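Trehalose monomycolate transport factor A (Mycolicibacterium smegmatis MC2 155, PDB 6T84) is required for MmpL3-dependent transport of trehalose monomycolate to the mycobacterial cell wall, its N-terminal domain being the part that interacts with MmpL3. Local coordinates at residues 18-23 / 157-162; 51-56 / 62-67; 94-99 / 111-116; 147-152 / 171-176. All coordinates share one frame; numbering follows the deposited sequence.

Contact 1 of 4, residues 18-23 / 157-162; sequences AKSHGF and SNRAQW
At the surface, the C-terminal end of helix 10-21 meets the first turn of helix 159-175, and between residues 18-23 and 157-162 the contact rests on Ser20 with Arg159. Arg159 NH2 donates to Ser20 OG over 2.9 Å, and the N-H...O angle of 163° makes the bond nearly straight. The hydroxyl sits at the edge of the guanidinium, almost exactly in its plane, and Ser20 CB lies in that plane too, 3.4 Å from NH2. Arg159 gets there with CG between the backbone N and the carbonyl carbon (chi1 79°), and the chain then bends at chi3 to bring the guanidinium across to Ser20.

Both helix ends are finished by standard devices. Gly22, with its positive phi, closes helix 10-21 in a Schellman motif. Asn158 and Gln161 form a capping box at the start of the other helix, Gln161 N donating to Asn158 OD1 and Asn158 N to Gln161 OE1. Alongside the bridge, His21 NE2 bonds Asp163 OD1, while Trp162 meets Trp17 edge-to-face and makes a cation-pi contact with Arg14. Helix 10-21 in turn rests on strand 52-57, where Ala18 packs on Val53.

Contact 2 of 4, residues 51-56 / 62-67; sequences NVVLGQ and VFIFDI
Val53 and Ile64 lie side by side at the tight centre of two antiparallel strands, their side chains pointing the same way and meeting CG1 to CD1 at 4.1 Å. Theirs is a hydrogen-bonded pair: Val53 N reaches Ile64 O at 2.7 Å and Ile64 N returns the bond to Val53 O. Gly55 and Val62 form the next such pair, and Val62 CG1 comes within 3.7 Å of Gly55 C, packing directly on the glycine backbone. This face, completed by Val62, is buried: Trp17 of helix 10-21 packs on Ile64, and Arg14 of the same helix on Val53.

On the other face the packing is looser towards the hairpin turn. Leu54 and Phe63, a non-hydrogen-bonded pair, are only partly covered, with Leu54 CB 4.3 Å from Phe63 CD1, although the Phe63 ring also meets Trp148; Gln56 is exposed.

At the far end a buried polar group takes over. In the modelled conformer, one of two, Asn51 ND2 donates to Asp66 OD2 over 3.2 Å, on the anti side and 24° out of the carboxylate plane; a water also donates to OD2. Asp66 OD1 is held by Thr72 and a salt bridge to Arg14, which probably keeps the carboxylate ionised. Tyr25 bonds Asn51 OD1. The whole is a classic antiparallel beta hairpin, set within the large sheet of the domain.

Contact 3 of 4, residues 94-99 / 111-116; sequences KEPREN and MVYSTN
Pro96 CD sits squarely over one face of the Tyr113 ring, 3.4 Å from its centroid and only 5° off the ring normal, a CH-pi contact of close to ideal geometry. The neighbouring CG of the proline reaches back toward the start of the side chain, 3.7 Å from Tyr113 CG. Further out along the ring, Glu95 crosses at about a right angle and lays its CG 3.5 Å from Tyr113 OH. A water then ties the two polar ends together, donating to Tyr113 OH at 2.8 Å and to Glu95 OE2 at 3.2 Å. The contact thus folds the loop between strands 86-90 and 102-107 over strand 110-114, which runs between those two strands in the antiparallel sheet. Its tyrosine also packs on Arg89 and Leu103. Arg89 NH1 donates to Lys94 O, which helps place the loop, and Pro96 leans on Asp87, Arg89 and Ile101.

Contact 4 of 4, residues 147-152 / 171-176; sequences NWTLVA and QFNDLL. With SO4 (sulfate ion), chain C.
Thr149 presents its two branches to two neighbouring residues of helix 159-175, the hydroxyl to Asn173 and the methyl to Phe172. OG1 donates to Asn173 OD1 over a short 2.7 Å, coming in at 128° to the C=O and tilted 15° from the carbonyl plane. The threonine torsion sorts the branches: at chi1 -61°, OG1 lies anti to the carbonyl carbon, while CG2 turns to the phenylalanine and lies 3.5 Å from its CD2. Both helix side chains leave with CG anti to the backbone N, and each crosses the threonine at a slant. One face of the Phe172 ring is covered by Leu176 CD1, offset toward the rim.

Trp148, the preceding strand residue, points away from the helix. Its NE1 donates to sulfate O4 at 3.0 Å, with the sulfur in the indole plane, and Asn147 ND2 holds O1 at 2.8 Å; the ion probably came from the crystallisation liquor. The same indole meets Trp36 and His77 edge-to-face.

Thr149 OG1 also accepts a weak bond from Arg78 NH1. Where the helix packs on strand 148-153, this buried hydroxyl thus donates firmly to Asn173 and accepts only weakly from the arginine.

Overall arrangement
From the N terminus, helix 10-21 carries the first half of contact 1, whose partner comes only after 133 residues, so that contact closes a loop enclosing contacts 2 and 3. Contact 2 closes early as a hairpin and touches contact 1 where Phe23 packs on Val53 and Gly55. Contact 3 follows in series, about 25 Å from contact 2 between centres and on the opposite side of the chain's centre, near the other edge of the same nine-stranded sheet. Contact 4 opens before contact 1 has closed, so the two cross along the chain; both use helix 159-175, which joins helix 10-21 at one end to strand 148-153 near the other. Contacts 2 and 4 meet where Phe63 packs on Trp148.

Contact 1 of 4, residues 18-23 / 157-162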
loop_
_atom_site.group_PDB
_atom_site.type_symbol
_atom_site.label_atom_id
_atom_site.label_comp_id
_atom_site.label_asym_id
_atom_site.label_seq_id
_atom_site.Cartn_x
_atom_site.Cartn_y
_atom_site.Cartn_z
ATOM N N ALA A 18 -13.613 -1.470 -11.867
ATOM C CA ALA A 18 -12.743 -2.413 -12.561
ATOM C C ALA A 18 -12.973 -2.337 -14.065
ATOM O O ALA A 18 -12.026 -2.287 -14.866
ATOM C CB ALA A 18 -13.026 -3.836 -12.075
ATOM N N LYS A 19 -14.238 -2.302 -14.484
ATOM C CA LYS A 19 -14.537 -2.209 -15.920
ATOM C C LYS A 19 -13.969 -0.915 -16.520
ATOM O O LYS A 19 -13.393 -0.936 -17.602
ATOM C CB LYS A 19 -16.056 -2.291 -16.149
ATOM C CG LYS A 19 -16.473 -2.122 -17.597
ATOM C CD LYS A 19 -18.011 -2.040 -17.653
ATOM C CE LYS A 19 -18.510 -2.059 -19.104
ATOM N NZ LYS A 19 -20.002 -2.007 -19.180
ATOM N N SER A 20 -14.103 0.222 -15.834
ATOM C CA SER A 20 -13.534 1.460 -16.375
ATOM C C SER A 20 -12.049 1.303 -16.655
ATOM O O SER A 20 -11.549 1.809 -17.651
ATOM C CB SER A 20 -13.716 2.596 -15.373
ATOM O OG SER A 20 -15.078 3.019 -15.245
ATOM N N HIS A 21 -11.335 0.629 -15.767
ATOM C CA HIS A 21 -9.880 0.472 -15.850
ATOM C C HIS A 21 -9.461 -0.698 -16.741
ATOM O O HIS A 21 -8.255 -0.912 -16.899
ATOM C CB HIS A 21 -9.341 0.297 -14.447
ATOM C CG HIS A 21 -9.221 1.597 -13.721
ATOM N ND1 HIS A 21 -8.111 2.414 -13.853
ATOM C CD2 HIS A 21 -10.075 2.250 -12.900
ATOM C CE1 HIS A 21 -8.297 3.525 -13.155
ATOM N NE2 HIS A 21 -9.463 3.440 -12.537
ATOM N N GLY A 22 -10.406 -1.488 -17.271
ATOM C CA GLY A 22 -10.030 -2.693 -18.020
ATOM C C GLY A 22 -9.403 -3.747 -17.133
ATOM O O GLY A 22 -8.632 -4.607 -17.633
ATOM N N PHE A 23 -9.771 -3.775 -15.857
ATOM C CA PHE A 23 -9.225 -4.743 -14.913
ATOM C C PHE A 23 -10.235 -5.873 -14.700
ATOM O O PHE A 23 -11.433 -5.657 -14.866
ATOM C CB PHE A 23 -8.973 -4.049 -13.557
ATOM C CG PHE A 23 -7.911 -2.975 -13.564
ATOM C CD1 PHE A 23 -6.985 -2.837 -14.611
ATOM C CD2 PHE A 23 -7.800 -2.134 -12.453
ATOM C CE1 PHE A 23 -5.996 -1.843 -14.538
ATOM C CE2 PHE A 23 -6.765 -1.153 -12.358
ATOM C CZ PHE A 23 -5.900 -0.995 -13.425
ATOM N N SER A 157 -13.934 3.766 1.653
ATOM C CA SER A 157 -13.497 4.627 0.576
ATOM C C SER A 157 -14.375 4.384 -0.650
ATOM O O SER A 157 -14.941 3.314 -0.831
ATOM C CB SER A 157 -12.034 4.312 0.235
ATOM O OG SER A 157 -11.183 4.668 1.311
ATOM N N ASN A 158 -14.443 5.381 -1.524
ATOM C CA ASN A 158 -15.312 5.362 -2.693
ATOM C C ASN A 158 -14.479 5.368 -3.951
ATOM O O ASN A 158 -13.248 5.393 -3.865
ATOM C CB ASN A 158 -16.293 6.534 -2.647
ATOM C CG ASN A 158 -15.611 7.917 -2.675
ATOM O OD1 ASN A 158 -14.506 8.091 -3.182
ATOM N ND2 ASN A 158 -16.282 8.910 -2.103
ATOM N N ARG A 159 -15.143 5.365 -5.140
ATOM C CA ARG A 159 -14.365 5.193 -6.371
ATOM C C ARG A 159 -13.382 6.307 -6.635
ATOM O O ARG A 159 -12.296 6.040 -7.152
ATOM C CB ARG A 159 -15.183 4.857 -7.636
ATOM C CG ARG A 159 -15.873 5.969 -8.301
ATOM C CD ARG A 159 -16.539 5.478 -9.581
ATOM N NE ARG A 159 -15.611 5.250 -10.696
ATOM C CZ ARG A 159 -15.891 4.504 -11.782
ATOM N NH1 ARG A 159 -17.069 3.841 -11.917
ATOM N NH2 ARG A 159 -14.985 4.376 -12.722
ATOM N N ALA A 160 -13.718 7.537 -6.265
ATOM C CA ALA A 160 -12.742 8.611 -6.401
ATOM C C ALA A 160 -11.534 8.341 -5.504
ATOM O O ALA A 160 -10.404 8.580 -5.915
ATOM C CB ALA A 160 -13.385 9.978 -6.058
ATOM N N GLN A 161 -11.756 7.797 -4.308
ATOM C CA GLN A 161 -10.638 7.457 -3.435
ATOM C C GLN A 161 -9.846 6.262 -3.970
ATOM O O GLN A 161 -8.621 6.215 -3.782
ATOM C CB GLN A 161 -11.124 7.190 -2.021
ATOM C CG GLN A 161 -11.394 8.561 -1.361
ATOM C CD GLN A 161 -12.257 8.478 -0.132
ATOM O OE1 GLN A 161 -13.212 7.712 -0.087
ATOM N NE2 GLN A 161 -11.937 9.291 0.877
ATOM N N TRP A 162 -10.503 5.306 -4.646
ATOM C CA TRP A 162 -9.741 4.219 -5.272
ATOM C C TRP A 162 -8.859 4.764 -6.374
ATOM O O TRP A 162 -7.680 4.392 -6.462
ATOM C CB TRP A 162 -10.671 3.120 -5.828
ATOM C CG TRP A 162 -11.648 2.581 -4.813
ATOM C CD1 TRP A 162 -11.509 2.578 -3.449
ATOM C CD2 TRP A 162 -12.944 2.027 -5.097
ATOM N NE1 TRP A 162 -12.646 2.043 -2.870
ATOM C CE2 TRP A 162 -13.547 1.717 -3.856
ATOM C CE3 TRP A 162 -13.658 1.781 -6.289
ATOM C CZ2 TRP A 162 -14.855 1.184 -3.761
ATOM C CZ3 TRP A 162 -14.926 1.214 -6.200
ATOM C CH2 TRP A 162 -15.516 0.920 -4.944
#

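Contact 2 of 4, residues 51-56 / 62-67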
loop_
_atom_site.group_PDB
_atom_site.type_symbol
_atom_site.label_atom_id
_atom_site.label_comp_id
_atom_site.label_asym_id
_atom_site.label_seq_id
_atom_site.Cartn_x
_atom_site.Cartn_y
_atom_site.Cartn_z
ATOM N N ASN A 51 -13.990 -8.537 -3.047
ATOM C CA ASN A 51 -14.150 -7.453 -4.031
ATOM C C ASN A 51 -12.813 -7.138 -4.702
ATOM O O ASN A 51 -12.281 -6.016 -4.654
ATOM C CB ASN A 51 -14.731 -6.193 -3.381
ATOM C CG ASN A 51 -16.137 -6.360 -3.010
ATOM O OD1 ASN A 51 -16.923 -6.838 -3.806
ATOM N ND2 ASN A 51 -16.504 -5.928 -1.801
ATOM N N VAL A 52 -12.257 -8.189 -5.283
ATOM C CA VAL A 52 -10.879 -8.196 -5.761
ATOM C C VAL A 52 -10.838 -7.676 -7.191
ATOM O O VAL A 52 -11.621 -8.112 -8.059
ATOM C CB VAL A 52 -10.322 -9.623 -5.685
ATOM C CG1 VAL A 52 -8.851 -9.642 -6.197
ATOM C CG2 VAL A 52 -10.413 -10.162 -4.259
ATOM N N VAL A 53 -9.878 -6.786 -7.475
ATOM C CA VAL A 53 -9.691 -6.256 -8.811
ATOM C C VAL A 53 -8.231 -6.513 -9.183
ATOM O O VAL A 53 -7.311 -6.194 -8.403
ATOM C CB VAL A 53 -10.022 -4.742 -8.853
ATOM C CG1 VAL A 53 -9.761 -4.179 -10.259
ATOM C CG2 VAL A 53 -11.489 -4.533 -8.464
ATOM N N LEU A 54 -8.003 -7.092 -10.351
ATOM C CA LEU A 54 -6.682 -7.525 -10.784
ATOM C C LEU A 54 -6.380 -6.815 -12.092
ATOM O O LEU A 54 -7.123 -6.982 -13.073
ATOM C CB LEU A 54 -6.675 -9.058 -11.015
ATOM C CG LEU A 54 -7.228 -9.917 -9.846
ATOM C CD1 LEU A 54 -8.769 -10.144 -9.950
ATOM C CD2 LEU A 54 -6.460 -11.258 -9.750
ATOM N N GLY A 55 -5.307 -6.038 -12.116
ATOM C CA GLY A 55 -5.015 -5.258 -13.304
ATOM C C GLY A 55 -3.542 -5.009 -13.480
ATOM O O GLY A 55 -2.707 -5.643 -12.852
ATOM N N GLN A 56 -3.207 -4.062 -14.346
ATOM C CA GLN A 56 -1.802 -3.655 -14.559
ATOM C C GLN A 56 -1.748 -2.144 -14.674
ATOM O O GLN A 56 -2.684 -1.524 -15.185
ATOM C CB GLN A 56 -1.213 -4.195 -15.857
ATOM C CG GLN A 56 -0.941 -5.718 -15.839
ATOM C CD GLN A 56 -0.222 -6.194 -17.097
ATOM O OE1 GLN A 56 0.970 -6.518 -17.062
ATOM N NE2 GLN A 56 -0.949 -6.242 -18.211
ATOM N N VAL A 62 -1.206 -4.797 -10.523
ATOM C CA VAL A 62 -1.801 -4.082 -9.395
ATOM C C VAL A 62 -3.025 -4.874 -8.950
ATOM O O VAL A 62 -3.818 -5.335 -9.780
ATOM C CB VAL A 62 -2.154 -2.614 -9.739
ATOM C CG1 VAL A 62 -3.264 -2.515 -10.783
ATOM C CG2 VAL A 62 -2.574 -1.838 -8.455
ATOM N N PHE A 63 -3.153 -5.066 -7.648
ATOM C CA PHE A 63 -4.294 -5.766 -7.050
ATOM C C PHE A 63 -4.987 -4.860 -6.055
ATOM O O PHE A 63 -4.309 -4.151 -5.308
ATOM C CB PHE A 63 -3.829 -7.043 -6.333
ATOM C CG PHE A 63 -3.028 -8.025 -7.244
ATOM C CD1 PHE A 63 -3.222 -8.095 -8.628
ATOM C CD2 PHE A 63 -2.115 -8.862 -6.707
ATOM C CE1 PHE A 63 -2.522 -8.995 -9.463
ATOM C CE2 PHE A 63 -1.427 -9.780 -7.509
ATOM C CZ PHE A 63 -1.635 -9.841 -8.889
ATOM N N ILE A 64 -6.312 -4.819 -6.072
ATOM C CA ILE A 64 -7.094 -3.982 -5.167
ATOM C C ILE A 64 -8.115 -4.893 -4.519
ATOM O O ILE A 64 -8.798 -5.649 -5.220
ATOM C CB ILE A 64 -7.787 -2.849 -5.940
ATOM C CG1 ILE A 64 -6.719 -2.048 -6.734
ATOM C CG2 ILE A 64 -8.541 -1.927 -4.936
ATOM C CD1 ILE A 64 -6.664 -2.376 -8.215
ATOM N N PHE A 65 -8.228 -4.824 -3.197
ATOM C CA PHE A 65 -9.121 -5.779 -2.530
ATOM C C PHE A 65 -9.487 -5.246 -1.154
ATOM O O PHE A 65 -8.850 -4.322 -0.635
ATOM C CB PHE A 65 -8.488 -7.183 -2.419
ATOM C CG PHE A 65 -7.135 -7.165 -1.810
ATOM C CD1 PHE A 65 -6.981 -7.242 -0.418
ATOM C CD2 PHE A 65 -6.006 -7.008 -2.606
ATOM C CE1 PHE A 65 -5.694 -7.152 0.173
ATOM C CE2 PHE A 65 -4.724 -6.965 -2.027
ATOM C CZ PHE A 65 -4.569 -7.045 -0.637
ATOM N N ASP A 66 -10.548 -5.820 -0.577
ATOM C CA ASP A 66 -10.974 -5.474 0.767
ATOM C C ASP A 66 -10.590 -6.603 1.717
ATOM O O ASP A 66 -10.682 -7.783 1.366
ATOM C CB ASP A 66 -12.497 -5.284 0.832
ATOM C CG ASP A 66 -12.989 -4.195 -0.086
ATOM O OD1 ASP A 66 -12.217 -3.260 -0.399
ATOM O OD2 ASP A 66 -14.183 -4.244 -0.457
ATOM N N ILE A 67 -10.160 -6.222 2.911
ATOM C CA ILE A 67 -10.023 -7.138 4.038
ATOM C C ILE A 67 -11.128 -6.743 4.999
ATOM O O ILE A 67 -11.052 -5.689 5.628
ATOM C CB ILE A 67 -8.645 -6.989 4.709
ATOM C CG1 ILE A 67 -7.537 -7.097 3.632
ATOM C CG2 ILE A 67 -8.498 -7.996 5.853
ATOM C CD1 ILE A 67 -6.119 -6.947 4.187
HETATM O O HOH W 1 -15.778 -6.064 0.890
#

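Contact 3 of 4, residues 94-99 / 111-116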
loop_
_atom_site.group_PDB
_atom_site.type_symbol
_atom_site.label_atom_id
_atom_site.label_comp_id
_atom_site.label_asym_id
_atom_site.label_seq_id
_atom_site.Cartn_x
_atom_site.Cartn_y
_atom_site.Cartn_z
ATOM N N LYS A 94 -1.021 3.072 15.373
ATOM C CA LYS A 94 -0.003 2.381 16.156
ATOM C C LYS A 94 1.241 2.169 15.309
ATOM O O LYS A 94 1.164 2.038 14.088
ATOM C CB LYS A 94 -0.501 0.987 16.560
ATOM C CG LYS A 94 -1.768 0.957 17.403
ATOM C CD LYS A 94 -1.461 1.050 18.890
ATOM C CE LYS A 94 -2.741 1.020 19.704
ATOM N NZ LYS A 94 -2.491 1.039 21.164
ATOM N N GLU A 95 2.399 2.156 15.959
ATOM C CA GLU A 95 3.632 1.819 15.257
ATOM C C GLU A 95 3.516 0.384 14.745
ATOM O O GLU A 95 2.776 -0.443 15.326
ATOM C CB GLU A 95 4.835 1.852 16.196
ATOM C CG GLU A 95 5.010 3.164 16.943
ATOM C CD GLU A 95 6.296 3.182 17.749
ATOM O OE1 GLU A 95 6.784 2.086 18.115
ATOM O OE2 GLU A 95 6.826 4.289 17.997
ATOM N N PRO A 96 4.219 0.059 13.654
ATOM C CA PRO A 96 4.318 -1.339 13.232
ATOM C C PRO A 96 4.762 -2.161 14.420
ATOM O O PRO A 96 5.651 -1.764 15.172
ATOM C CB PRO A 96 5.400 -1.303 12.150
ATOM C CG PRO A 96 5.537 0.132 11.741
ATOM C CD PRO A 96 4.992 0.987 12.796
ATOM N N ARG A 97 4.131 -3.323 14.573
ATOM C CA ARG A 97 4.403 -4.175 15.728
ATOM C C ARG A 97 5.669 -5.008 15.570
ATOM O O ARG A 97 6.193 -5.494 16.586
ATOM C CB ARG A 97 3.207 -5.090 16.014
ATOM C CG ARG A 97 1.931 -4.312 16.318
ATOM C CD ARG A 97 0.825 -5.174 16.914
ATOM N NE ARG A 97 -0.360 -4.372 17.227
ATOM C CZ ARG A 97 -0.589 -3.786 18.401
ATOM N NH1 ARG A 97 0.280 -3.911 19.396
ATOM N NH2 ARG A 97 -1.694 -3.074 18.587
ATOM N N GLU A 98 6.165 -5.199 14.349
ATOM C CA GLU A 98 7.331 -6.058 14.119
ATOM C C GLU A 98 8.559 -5.543 14.860
ATOM O O GLU A 98 8.708 -4.342 15.105
ATOM C CB GLU A 98 7.656 -6.168 12.630
ATOM C CG GLU A 98 6.602 -6.923 11.812
ATOM C CD GLU A 98 5.393 -6.069 11.427
ATOM O OE1 GLU A 98 5.194 -4.979 12.005
ATOM O OE2 GLU A 98 4.642 -6.496 10.529
ATOM N N ASN A 99 9.458 -6.465 15.189
ATOM C CA ASN A 99 10.634 -6.184 16.005
ATOM C C ASN A 99 11.886 -5.887 15.185
ATOM O O ASN A 99 12.967 -5.738 15.763
ATOM C CB ASN A 99 10.892 -7.341 16.998
ATOM C CG ASN A 99 9.747 -7.515 17.995
ATOM O OD1 ASN A 99 9.215 -6.533 18.519
ATOM N ND2 ASN A 99 9.352 -8.764 18.242
ATOM N N MET A 111 4.325 9.359 10.130
ATOM C CA MET A 111 5.562 8.865 10.697
ATOM C C MET A 111 6.164 7.863 9.731
ATOM O O MET A 111 5.430 7.129 9.063
ATOM C CB MET A 111 5.285 8.165 12.048
ATOM C CG MET A 111 4.627 9.063 13.082
ATOM S SD MET A 111 5.933 10.042 13.817
ATOM C CE MET A 111 4.982 11.134 14.921
ATOM N N VAL A 112 7.489 7.861 9.637
ATOM C CA VAL A 112 8.237 6.941 8.788
ATOM C C VAL A 112 8.943 5.925 9.672
ATOM O O VAL A 112 9.659 6.313 10.604
ATOM C CB VAL A 112 9.285 7.689 7.942
ATOM C CG1 VAL A 112 9.965 6.708 6.987
ATOM C CG2 VAL A 112 8.643 8.866 7.195
ATOM N N TYR A 113 8.768 4.638 9.346
ATOM C CA TYR A 113 9.431 3.538 10.033
ATOM C C TYR A 113 10.223 2.762 8.980
ATOM O O TYR A 113 9.814 2.670 7.805
ATOM C CB TYR A 113 8.397 2.584 10.703
ATOM C CG TYR A 113 7.508 3.311 11.669
ATOM C CD1 TYR A 113 6.343 3.942 11.217
ATOM C CD2 TYR A 113 7.800 3.369 13.003
ATOM C CE1 TYR A 113 5.471 4.576 12.090
ATOM C CE2 TYR A 113 6.931 4.074 13.888
ATOM C CZ TYR A 113 5.794 4.662 13.405
ATOM O OH TYR A 113 4.956 5.389 14.225
ATOM N N SER A 114 11.335 2.151 9.377
ATOM C CA SER A 114 12.040 1.327 8.404
ATOM C C SER A 114 12.866 0.257 9.084
ATOM O O SER A 114 13.275 0.386 10.247
ATOM C CB SER A 114 12.972 2.184 7.555
ATOM O OG SER A 114 13.590 1.421 6.517
ATOM N N THR A 115 13.136 -0.798 8.316
ATOM C CA THR A 115 14.073 -1.842 8.723
ATOM C C THR A 115 15.524 -1.412 8.527
ATOM O O THR A 115 16.422 -2.106 9.011
ATOM C CB THR A 115 13.818 -3.126 7.901
ATOM O OG1 THR A 115 13.974 -2.812 6.513
ATOM C CG2 THR A 115 12.457 -3.685 8.162
ATOM N N ASN A 116 15.792 -0.288 7.836
ATOM C CA ASN A 116 17.182 0.142 7.597
ATOM C C ASN A 116 17.128 1.665 7.629
ATOM O O ASN A 116 16.745 2.283 6.640
ATOM C CB ASN A 116 17.661 -0.397 6.239
ATOM C CG ASN A 116 19.133 -0.007 5.881
ATOM O OD1 ASN A 116 19.632 1.078 6.241
ATOM N ND2 ASN A 116 19.821 -0.894 5.148
HETATM O O HOH W 2 5.711 6.877 16.474
#

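Contact 4 of 4, residues 147-152 / 171-176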
loop_
_atom_site.group_PDB
_atom_site.type_symbol
_atom_site.label_atom_id
_atom_site.label_comp_id
_atom_site.label_asym_id
_atom_site.label_seq_id
_atom_site.Cartn_x
_atom_site.Cartn_y
_atom_site.Cartn_z
ATOM N N ASN A 147 8.824 -7.185 -3.297
ATOM C CA ASN A 147 8.443 -6.975 -4.679
ATOM C C ASN A 147 7.147 -6.203 -4.864
ATOM O O ASN A 147 6.581 -6.213 -5.975
ATOM C CB ASN A 147 8.310 -8.367 -5.313
ATOM C CG ASN A 147 9.630 -9.077 -5.369
ATOM O OD1 ASN A 147 10.535 -8.580 -6.005
ATOM N ND2 ASN A 147 9.734 -10.244 -4.709
ATOM N N TRP A 148 6.680 -5.522 -3.809
ATOM C CA TRP A 148 5.382 -4.858 -3.863
ATOM C C TRP A 148 5.425 -3.564 -3.053
ATOM O O TRP A 148 6.131 -3.489 -2.050
ATOM C CB TRP A 148 4.339 -5.758 -3.209
ATOM C CG TRP A 148 4.126 -7.008 -3.986
ATOM C CD1 TRP A 148 4.817 -8.167 -3.837
ATOM C CD2 TRP A 148 3.252 -7.179 -5.091
ATOM N NE1 TRP A 148 4.408 -9.071 -4.765
ATOM C CE2 TRP A 148 3.434 -8.508 -5.551
ATOM C CE3 TRP A 148 2.337 -6.350 -5.745
ATOM C CZ2 TRP A 148 2.730 -9.037 -6.646
ATOM C CZ3 TRP A 148 1.596 -6.865 -6.795
ATOM C CH2 TRP A 148 1.805 -8.209 -7.249
ATOM N N THR A 149 4.668 -2.576 -3.478
ATOM C CA THR A 149 4.439 -1.357 -2.698
ATOM C C THR A 149 2.925 -1.301 -2.539
ATOM O O THR A 149 2.179 -1.524 -3.514
ATOM C CB THR A 149 4.919 -0.118 -3.490
ATOM O OG1 THR A 149 6.342 -0.235 -3.746
ATOM C CG2 THR A 149 4.657 1.212 -2.746
ATOM N N LEU A 150 2.465 -0.988 -1.306
ATOM C CA LEU A 150 1.057 -1.102 -0.930
ATOM C C LEU A 150 0.553 0.146 -0.221
ATOM O O LEU A 150 1.306 0.846 0.484
ATOM C CB LEU A 150 0.859 -2.293 0.023
ATOM C CG LEU A 150 1.311 -3.665 -0.558
ATOM C CD1 LEU A 150 2.742 -3.972 -0.067
ATOM C CD2 LEU A 150 0.362 -4.758 -0.158
ATOM N N VAL A 151 -0.737 0.399 -0.401
ATOM C CA VAL A 151 -1.453 1.448 0.317
ATOM C C VAL A 151 -2.714 0.837 0.924
ATOM O O VAL A 151 -3.469 0.141 0.232
ATOM C CB VAL A 151 -1.821 2.614 -0.625
ATOM C CG1 VAL A 151 -2.806 3.612 0.092
ATOM C CG2 VAL A 151 -0.542 3.295 -1.237
ATOM N N ALA A 152 -2.962 1.123 2.207
ATOM C CA ALA A 152 -4.177 0.708 2.883
ATOM C C ALA A 152 -5.016 1.939 3.169
ATOM O O ALA A 152 -4.495 2.970 3.642
ATOM C CB ALA A 152 -3.880 -0.051 4.177
ATOM N N GLN A 171 2.973 6.908 -6.883
ATOM C CA GLN A 171 3.912 7.930 -6.448
ATOM C C GLN A 171 4.825 7.410 -5.349
ATOM O O GLN A 171 6.026 7.704 -5.344
ATOM C CB GLN A 171 3.096 9.141 -5.961
ATOM C CG GLN A 171 2.434 9.926 -7.099
ATOM C CD GLN A 171 1.302 10.865 -6.620
ATOM O OE1 GLN A 171 0.725 10.649 -5.549
ATOM N NE2 GLN A 171 0.925 11.835 -7.452
ATOM N N PHE A 172 4.266 6.707 -4.366
ATOM C CA PHE A 172 5.094 6.150 -3.300
ATOM C C PHE A 172 6.085 5.130 -3.851
ATOM O O PHE A 172 7.266 5.124 -3.470
ATOM C CB PHE A 172 4.193 5.565 -2.216
ATOM C CG PHE A 172 4.917 5.145 -0.958
ATOM C CD1 PHE A 172 5.724 6.036 -0.261
ATOM C CD2 PHE A 172 4.741 3.871 -0.438
ATOM C CE1 PHE A 172 6.346 5.646 0.927
ATOM C CE2 PHE A 172 5.379 3.448 0.720
ATOM C CZ PHE A 172 6.170 4.336 1.418
ATOM N N ASN A 173 5.638 4.274 -4.755
ATOM C CA ASN A 173 6.543 3.318 -5.377
ATOM C C ASN A 173 7.687 4.014 -6.093
ATOM O O ASN A 173 8.851 3.599 -5.983
ATOM C CB ASN A 173 5.705 2.476 -6.350
ATOM C CG ASN A 173 6.524 1.391 -6.975
ATOM O OD1 ASN A 173 7.034 0.506 -6.283
ATOM N ND2 ASN A 173 6.683 1.466 -8.279
ATOM N N ASP A 174 7.386 5.096 -6.816
ATOM C CA ASP A 174 8.445 5.850 -7.502
ATOM C C ASP A 174 9.476 6.365 -6.496
ATOM O O ASP A 174 10.688 6.292 -6.741
ATOM C CB ASP A 174 7.854 7.031 -8.286
ATOM C CG ASP A 174 7.204 6.607 -9.605
ATOM O OD1 ASP A 174 7.386 5.434 -10.012
ATOM O OD2 ASP A 174 6.501 7.442 -10.230
ATOM N N LEU A 175 9.021 6.842 -5.344
ATOM C CA LEU A 175 9.934 7.401 -4.361
ATOM C C LEU A 175 10.805 6.324 -3.736
ATOM O O LEU A 175 11.928 6.620 -3.311
ATOM C CB LEU A 175 9.134 8.147 -3.288
ATOM C CG LEU A 175 8.412 9.427 -3.718
ATOM C CD1 LEU A 175 7.291 9.780 -2.725
ATOM C CD2 LEU A 175 9.428 10.581 -3.763
ATOM N N LEU A 176 10.332 5.077 -3.696
ATOM C CA LEU A 176 11.080 3.966 -3.115
ATOM C C LEU A 176 11.944 3.246 -4.141
ATOM O O LEU A 176 12.604 2.244 -3.794
ATOM C CB LEU A 176 10.120 2.931 -2.456
ATOM C CG LEU A 176 9.313 3.507 -1.260
ATOM C CD1 LEU A 176 8.606 2.284 -0.664
ATOM C CD2 LEU A 176 10.249 4.198 -0.238
HETATM S S SO4 C . 6.568 -12.246 -4.325
HETATM O O1 SO4 C . 7.513 -11.404 -3.571
HETATM O O2 SO4 C . 7.308 -13.348 -4.947
HETATM O O3 SO4 C . 5.553 -12.801 -3.426
HETATM O O4 SO4 C . 5.934 -11.584 -5.409
#